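Local coordinates for protein esterase (Sinorhizobium meliloti 1021, PDB 4TX1) that probably hydrolyses acetyl and related ester bonds as a carbohydrate acetylesterase of the SGNH (GDSL-like) hydrolase family, at residues R80-V85 / V123-R128; T88-D93 / H129-E134; L92-F97 / P217-M222. All coordinates share one frame; numbering follows the deposited sequence.

Contact 1: residues R80-V85 / V123-R128; sequences RVLPTV and VNLVRR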
# COMPACT_ATOMS: atom_id res chain seq x y z
N ARG A 80 1.69 5.67 -10.27
CA ARG A 80 1.48 5.86 -8.82
C ARG A 80 2.10 7.14 -8.30
O ARG A 80 1.55 7.81 -7.45
CB ARG A 80 1.97 4.63 -8.01
CG ARG A 80 1.63 4.82 -6.51
CD ARG A 80 1.62 3.38 -5.87
NE ARG A 80 2.85 2.65 -6.24
CZ ARG A 80 2.92 1.47 -6.74
NH1 ARG A 80 1.79 0.70 -6.86
NH2 ARG A 80 4.14 0.98 -7.05
N VAL A 81 3.28 7.48 -8.83
CA VAL A 81 4.06 8.61 -8.46
C VAL A 81 3.56 9.92 -9.07
O VAL A 81 3.71 11.02 -8.50
CB VAL A 81 5.54 8.36 -8.63
CG1 VAL A 81 6.38 9.65 -8.40
CG2 VAL A 81 5.97 7.22 -7.70
N LEU A 82 2.99 9.84 -10.24
CA LEU A 82 2.82 11.10 -11.00
C LEU A 82 1.94 12.15 -10.31
O LEU A 82 2.32 13.30 -10.27
CB LEU A 82 2.24 10.79 -12.38
CG LEU A 82 1.93 12.00 -13.27
CD1 LEU A 82 3.20 12.76 -13.59
CD2 LEU A 82 1.22 11.56 -14.54
N PRO A 83 0.78 11.74 -9.66
CA PRO A 83 0.00 12.78 -8.98
C PRO A 83 0.78 13.64 -8.00
O PRO A 83 0.59 14.85 -7.97
CB PRO A 83 -1.13 12.00 -8.31
CG PRO A 83 -1.30 10.79 -9.15
CD PRO A 83 0.15 10.42 -9.54
N THR A 84 1.65 13.04 -7.20
CA THR A 84 2.47 13.74 -6.25
C THR A 84 3.45 14.68 -6.96
O THR A 84 3.60 15.85 -6.52
CB THR A 84 3.27 12.76 -5.42
OG1 THR A 84 2.30 11.94 -4.69
CG2 THR A 84 4.21 13.45 -4.44
N VAL A 85 3.99 14.27 -8.10
CA VAL A 85 4.86 15.14 -8.91
C VAL A 85 4.10 16.32 -9.54
O VAL A 85 4.52 17.49 -9.46
CB VAL A 85 5.59 14.29 -9.93
CG1 VAL A 85 6.51 15.15 -10.84
CG2 VAL A 85 6.48 13.30 -9.15
N VAL A 123 -1.63 10.14 -19.21
CA VAL A 123 -2.33 11.31 -19.80
C VAL A 123 -3.57 11.58 -18.96
O VAL A 123 -3.88 12.72 -18.63
CB VAL A 123 -2.68 11.08 -21.30
CG1 VAL A 123 -3.57 12.23 -21.78
CG2 VAL A 123 -1.34 10.98 -22.06
N ASN A 124 -4.34 10.54 -18.70
CA ASN A 124 -5.59 10.73 -17.92
C ASN A 124 -5.36 11.26 -16.49
O ASN A 124 -6.17 12.05 -16.00
CB ASN A 124 -6.36 9.40 -17.87
CG ASN A 124 -7.02 9.07 -19.23
OD1 ASN A 124 -7.61 9.99 -19.88
ND2 ASN A 124 -6.88 7.84 -19.68
N LEU A 125 -4.24 10.86 -15.86
CA LEU A 125 -3.87 11.39 -14.55
C LEU A 125 -3.65 12.89 -14.63
O LEU A 125 -3.98 13.62 -13.69
CB LEU A 125 -2.64 10.64 -13.96
CG LEU A 125 -2.99 9.23 -13.51
CD1 LEU A 125 -1.63 8.51 -13.27
CD2 LEU A 125 -3.86 9.23 -12.23
N VAL A 126 -3.05 13.39 -15.71
CA VAL A 126 -2.82 14.80 -15.87
C VAL A 126 -4.21 15.50 -16.04
O VAL A 126 -4.48 16.54 -15.36
CB VAL A 126 -1.92 15.13 -17.08
CG1 VAL A 126 -1.85 16.63 -17.26
CG2 VAL A 126 -0.50 14.55 -16.86
N ARG A 127 -5.01 14.94 -16.91
CA ARG A 127 -6.24 15.58 -17.29
C ARG A 127 -7.23 15.62 -16.16
O ARG A 127 -8.10 16.45 -16.13
CB ARG A 127 -6.80 14.88 -18.49
CG ARG A 127 -5.86 14.96 -19.67
CD ARG A 127 -6.52 15.67 -20.78
NE ARG A 127 -5.65 16.14 -21.84
CZ ARG A 127 -5.63 15.60 -23.03
NH1 ARG A 127 -6.35 14.53 -23.28
NH2 ARG A 127 -4.89 16.11 -23.97
N ARG A 128 -7.10 14.69 -15.24
CA ARG A 128 -8.02 14.65 -14.08
C ARG A 128 -7.46 15.08 -12.76
O ARG A 128 -8.13 14.88 -11.77
CB ARG A 128 -8.62 13.27 -13.90
CG ARG A 128 -9.31 12.68 -15.15
CD ARG A 128 -10.45 13.54 -15.62
NE ARG A 128 -11.80 13.17 -15.12
CZ ARG A 128 -12.82 14.03 -14.85
NH1 ARG A 128 -12.62 15.36 -14.93
NH2 ARG A 128 -14.01 13.56 -14.35
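Leu-82 reaches Leu-125 and Val-126 because its CG lies anti to the backbone N (chi1 177°); on the partner helix the backbone points CB of Leu-125 at helix 78-89, and CG anti to the carbonyl carbon (chi1 -72°) directs its delta methyls. The two helices pack on one face of the parallel sheet of this alpha/beta SGNH-hydrolase fold, where strand 94-98 lies between them in sequence. Their short axes pass 10.0 Å apart and run in roughly the same direction, crossing at -30°. Leu-82 carries most of the contact on its helix: its CD2 sits 4.0 Å from Leu-125 CB and also meets CG2 of Val-126, so one methyl spans two consecutive residues of the partner helix. The leucine crosses both side chains at a slant. Below this pair the sheet closes the layer, since Leu-82 and Val-126 both touch Phe-97 of strand 94-98, and Val-126 also rests on Ile-95. Toward the outer side the contact is thinner. The helix is kinked at Pro-83, which has no N-H to bond the preceding turn; the proline ring packs on Leu-125 and also on Asp-73 of a second subunit. Every atom pair that meets across these segments is apolar, so the two segments meet by van der Waals packing; at its outer margin, Pro-83 CG approaches Leu-125 CD2 to 4.3 Å.

Contact 2: residues T88-D93 / H129-E134; sequences THAPLD and HDWPTE
Trp-131 and Pro-132 close on Ala-90, and the loop 129-134 that carries them starts with His-129, just past the end of helix 112-127. NE2 of His-129 is hydrogen-bonded to ND1 of His-87, one residue before segment 88-93, and the two rings meet with their planes at about 60°. The same side chain supports the next aromatic: His-129 CD2 lies 3.5 Å above the plane of the Trp-131 indole, over one face and displaced toward its rim. Asp-130 turns to the neighbouring subunits: its N is hydrogen-bonded to Asp-73 OD2 of a second subunit and its OD1 forms a salt bridge with Arg-128 NH1 of a third. Trp-131 then turns its indole toward segment 88-93, CG anti to the carbonyl carbon (chi1 -59°), and presents the benzo part of the ring. Ala-90 CB lies 3.5 Å from Trp-131 CE3, and Leu-92 CD1 comes to 4.4 Å from Trp-131 CZ3, both approaching the ring obliquely. In the alpha/beta fold of this SGNH hydrolase, the contact joins the turn leading from helix 78-89 into strand 94-98 to the loop between helix 112-127 and strand 140-145. That turn contains a cis peptide bond before Pro-91. Pro-132 follows the tryptophan and packs its ring against the same methyl: Pro-132 CD is 3.5 Å from Ala-90 CB, a tight fit for two carbons, and Pro-132 CG is 3.6 Å from Ala-90 CB.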
# COMPACT_ATOMS: atom_id res chain seq x y z
N THR A 88 3.31 18.85 -6.73
CA THR A 88 4.48 19.56 -6.29
C THR A 88 4.83 20.70 -7.24
O THR A 88 5.39 21.74 -6.83
CB THR A 88 5.67 18.56 -6.34
OG1 THR A 88 5.43 17.52 -5.34
CG2 THR A 88 6.97 19.28 -6.00
N HIS A 89 4.59 20.52 -8.51
CA HIS A 89 5.12 21.48 -9.50
C HIS A 89 4.06 22.37 -10.15
O HIS A 89 4.41 23.24 -10.98
CB HIS A 89 5.97 20.73 -10.53
CG HIS A 89 7.21 20.12 -9.96
ND1 HIS A 89 8.16 20.85 -9.27
CD2 HIS A 89 7.61 18.81 -9.88
CE1 HIS A 89 9.10 20.03 -8.82
NE2 HIS A 89 8.78 18.78 -9.17
N ALA A 90 2.78 22.09 -9.83
CA ALA A 90 1.66 22.86 -10.35
C ALA A 90 1.83 24.34 -9.98
O ALA A 90 2.28 24.68 -8.93
CB ALA A 90 0.34 22.33 -9.79
N PRO A 91 1.33 25.22 -10.84
CA PRO A 91 0.62 24.99 -12.08
C PRO A 91 1.56 24.79 -13.24
O PRO A 91 2.63 25.42 -13.29
CB PRO A 91 -0.16 26.33 -12.26
CG PRO A 91 0.69 27.31 -11.63
CD PRO A 91 1.25 26.63 -10.40
N LEU A 92 1.17 23.89 -14.15
CA LEU A 92 2.01 23.52 -15.26
C LEU A 92 1.35 23.92 -16.59
O LEU A 92 0.15 23.73 -16.75
CB LEU A 92 2.27 22.00 -15.25
CG LEU A 92 3.06 21.50 -14.01
CD1 LEU A 92 2.84 19.94 -13.92
CD2 LEU A 92 4.48 21.88 -14.23
N ASP A 93 2.18 24.37 -17.51
CA ASP A 93 1.75 24.68 -18.90
C ASP A 93 1.91 23.53 -19.86
O ASP A 93 1.08 23.34 -20.76
CB ASP A 93 2.49 25.93 -19.40
CG ASP A 93 2.18 27.14 -18.54
OD1 ASP A 93 1.02 27.55 -18.47
OD2 ASP A 93 3.05 27.57 -17.79
N HIS A 129 -6.24 15.60 -12.75
CA HIS A 129 -5.59 15.97 -11.53
C HIS A 129 -6.34 17.06 -10.80
O HIS A 129 -6.77 18.03 -11.45
CB HIS A 129 -4.11 16.41 -11.79
CG HIS A 129 -3.35 16.53 -10.51
ND1 HIS A 129 -2.89 15.42 -9.82
CD2 HIS A 129 -3.08 17.59 -9.71
CE1 HIS A 129 -2.36 15.81 -8.68
NE2 HIS A 129 -2.49 17.12 -8.56
N ASP A 130 -6.43 16.97 -9.48
CA ASP A 130 -7.03 18.01 -8.64
C ASP A 130 -5.97 19.01 -8.21
O ASP A 130 -5.31 18.88 -7.20
CB ASP A 130 -7.74 17.38 -7.43
CG ASP A 130 -8.59 18.40 -6.67
OD1 ASP A 130 -9.13 19.35 -7.32
OD2 ASP A 130 -8.74 18.23 -5.45
N TRP A 131 -5.81 20.02 -9.05
CA TRP A 131 -4.72 20.94 -8.93
C TRP A 131 -4.75 21.71 -7.58
O TRP A 131 -5.81 21.90 -7.05
CB TRP A 131 -4.71 21.89 -10.13
CG TRP A 131 -4.59 21.19 -11.42
CD1 TRP A 131 -5.55 20.99 -12.33
CD2 TRP A 131 -3.42 20.58 -11.93
NE1 TRP A 131 -5.08 20.29 -13.39
CE2 TRP A 131 -3.76 20.02 -13.17
CE3 TRP A 131 -2.12 20.46 -11.47
CZ2 TRP A 131 -2.85 19.31 -13.95
CZ3 TRP A 131 -1.21 19.75 -12.25
CH2 TRP A 131 -1.59 19.22 -13.50
N PRO A 132 -3.60 22.13 -7.06
CA PRO A 132 -3.55 22.68 -5.70
C PRO A 132 -4.19 24.03 -5.52
O PRO A 132 -4.48 24.41 -4.33
CB PRO A 132 -2.07 22.86 -5.42
CG PRO A 132 -1.39 22.63 -6.68
CD PRO A 132 -2.26 21.78 -7.54
N THR A 133 -4.25 24.80 -6.56
CA THR A 133 -4.87 26.06 -6.48
C THR A 133 -5.70 26.15 -7.69
O THR A 133 -5.40 25.57 -8.70
CB THR A 133 -3.89 27.25 -6.39
OG1 THR A 133 -2.99 27.24 -7.49
CG2 THR A 133 -3.13 27.20 -5.08
N GLU A 134 -6.83 26.88 -7.64
CA GLU A 134 -7.79 26.94 -8.79
C GLU A 134 -7.11 27.23 -10.12
O GLU A 134 -6.21 28.00 -10.18
CB GLU A 134 -8.95 27.95 -8.59
CG GLU A 134 -9.79 28.17 -9.86
CD GLU A 134 -10.85 29.29 -9.82
OE1 GLU A 134 -12.05 28.95 -9.73
OE2 GLU A 134 -10.48 30.50 -9.90

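Contact 3: residues L92-F97 / P217-M222; sequences LDLIVF and PVVRMM
Leu-94, Val-219 and Met-222 form this contact between the start of strand 94-98 and the C-terminal helix 205-223. Leu-94 has the largest share: its side chain leaves the central strand of the parallel sheet toward the helix, and the two delta methyls divide the work. CD2 of Leu-94 meets CG1 of Val-219 at 3.9 Å, the two side chains crossing at a slant, whereas CD1 of Leu-94 meets CE of Met-222 at 4.0 Å. Val-219 and Met-222 stand three residues apart, about one helical turn, so both reach Leu-94, Met-222 pointing at the strand and Val-219 flanking it. Met-222 extends as far as SD and then bends at its last torsion (chi3 76°), which carries the terminal methyl to the leucine; these two side chains meet at about a right angle. This helix packs on the sheet face opposite helices 78-89 and 112-127, as expected for the three-layer alpha/beta/alpha fold of SGNH hydrolases. Helix 41-49 shares that layer, with Leu-45 and Leu-49 touching Val-219, and Leu-94 also packs on Glu-140. Because the closest pairs are methyl to methyl, this contact rests on dispersion and the exclusion of water rather than on directional bonds.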
# COMPACT_ATOMS: atom_id res chain seq x y z
N LEU A 92 1.17 23.89 -14.15
CA LEU A 92 2.01 23.52 -15.26
C LEU A 92 1.35 23.92 -16.59
O LEU A 92 0.15 23.73 -16.75
CB LEU A 92 2.27 22.00 -15.25
CG LEU A 92 3.06 21.50 -14.01
CD1 LEU A 92 2.84 19.94 -13.92
CD2 LEU A 92 4.48 21.88 -14.23
N ASP A 93 2.18 24.37 -17.51
CA ASP A 93 1.75 24.68 -18.90
C ASP A 93 1.91 23.53 -19.86
O ASP A 93 1.08 23.34 -20.76
CB ASP A 93 2.49 25.93 -19.40
CG ASP A 93 2.18 27.14 -18.54
OD1 ASP A 93 1.02 27.55 -18.47
OD2 ASP A 93 3.05 27.57 -17.79
N LEU A 94 2.90 22.65 -19.60
CA LEU A 94 3.16 21.52 -20.43
C LEU A 94 3.79 20.39 -19.62
O LEU A 94 4.71 20.64 -18.86
CB LEU A 94 4.21 21.85 -21.50
CG LEU A 94 4.62 20.84 -22.54
CD1 LEU A 94 3.49 20.31 -23.43
CD2 LEU A 94 5.79 21.44 -23.38
N ILE A 95 3.30 19.20 -19.88
CA ILE A 95 3.94 17.97 -19.32
C ILE A 95 4.52 17.28 -20.53
O ILE A 95 3.79 17.01 -21.52
CB ILE A 95 2.92 17.09 -18.58
CG1 ILE A 95 2.40 17.88 -17.35
CG2 ILE A 95 3.65 15.78 -18.19
CD1 ILE A 95 1.15 18.59 -17.47
N VAL A 96 5.80 16.95 -20.47
CA VAL A 96 6.48 16.15 -21.49
C VAL A 96 6.80 14.76 -20.94
O VAL A 96 7.58 14.68 -19.97
CB VAL A 96 7.82 16.83 -21.93
CG1 VAL A 96 8.45 16.02 -23.11
CG2 VAL A 96 7.47 18.31 -22.30
N PHE A 97 6.26 13.72 -21.54
CA PHE A 97 6.52 12.34 -21.14
C PHE A 97 7.56 11.72 -22.06
O PHE A 97 7.47 11.81 -23.29
CB PHE A 97 5.29 11.47 -21.22
CG PHE A 97 4.21 11.83 -20.21
CD1 PHE A 97 4.46 11.68 -18.86
CD2 PHE A 97 2.96 12.27 -20.58
CE1 PHE A 97 3.51 11.95 -17.94
CE2 PHE A 97 1.95 12.52 -19.68
CZ PHE A 97 2.25 12.42 -18.32
N PRO A 217 11.26 22.85 -31.23
CA PRO A 217 10.20 23.39 -32.08
C PRO A 217 8.80 22.98 -31.64
O PRO A 217 7.94 23.84 -31.59
CB PRO A 217 10.52 22.82 -33.46
CG PRO A 217 12.01 22.71 -33.45
CD PRO A 217 12.26 22.13 -32.05
N VAL A 218 8.57 21.68 -31.32
CA VAL A 218 7.26 21.22 -30.90
C VAL A 218 6.94 21.79 -29.52
O VAL A 218 5.80 22.17 -29.26
CB VAL A 218 7.14 19.69 -30.99
CG1 VAL A 218 7.98 19.02 -29.91
CG2 VAL A 218 5.70 19.25 -30.89
N VAL A 219 7.94 21.93 -28.66
CA VAL A 219 7.74 22.58 -27.38
C VAL A 219 7.33 24.05 -27.50
O VAL A 219 6.36 24.44 -26.93
CB VAL A 219 8.91 22.37 -26.41
CG1 VAL A 219 8.75 23.22 -25.19
CG2 VAL A 219 9.00 20.92 -26.06
N ARG A 220 8.06 24.83 -28.27
CA ARG A 220 7.49 26.12 -28.63
C ARG A 220 6.10 26.04 -29.26
O ARG A 220 5.21 26.68 -28.83
CB ARG A 220 8.44 26.85 -29.58
CG ARG A 220 9.76 27.25 -28.95
CD ARG A 220 10.67 28.04 -29.88
NE ARG A 220 11.94 28.38 -29.24
CZ ARG A 220 12.11 29.42 -28.43
NH1 ARG A 220 11.10 30.23 -28.16
NH2 ARG A 220 13.30 29.65 -27.90
N MET A 221 5.85 25.28 -30.27
CA MET A 221 4.51 25.34 -30.78
C MET A 221 3.46 25.19 -29.67
O MET A 221 2.53 25.92 -29.60
CB MET A 221 4.33 24.35 -31.91
CG MET A 221 2.91 23.97 -32.20
SD MET A 221 2.85 22.91 -33.63
CE MET A 221 4.48 22.17 -33.58
N MET A 222 3.65 24.21 -28.79
CA MET A 222 2.68 23.91 -27.76
C MET A 222 2.60 24.94 -26.68
O MET A 222 1.57 25.08 -26.09
CB MET A 222 2.96 22.55 -27.16
CG MET A 222 2.84 21.51 -28.21
SD MET A 222 3.09 19.88 -27.59
CE MET A 222 1.52 19.60 -26.78

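In the fold
Contacts 1 and 2 are neighbours, with centres about 10 Å apart, and both use helix 78-89; contact 3 lies about 16 Å from the centre of each. Along the chain the segments run 80-85, 88-93 overlapping 92-97, 123-128, 129-134 and 217-222, so those of contact 1 alternate with those of contacts 2 and 3. Contacts 2 and 3 share Leu-92 and Asp-93, while contact 1 packs on segment 92-97 from the side opposite the C-terminal helix. Together they help set helices on both faces of the central strand 94-98. Contacts 1 and 2 also lie against a second subunit, whereas contact 3 is internal to the chain.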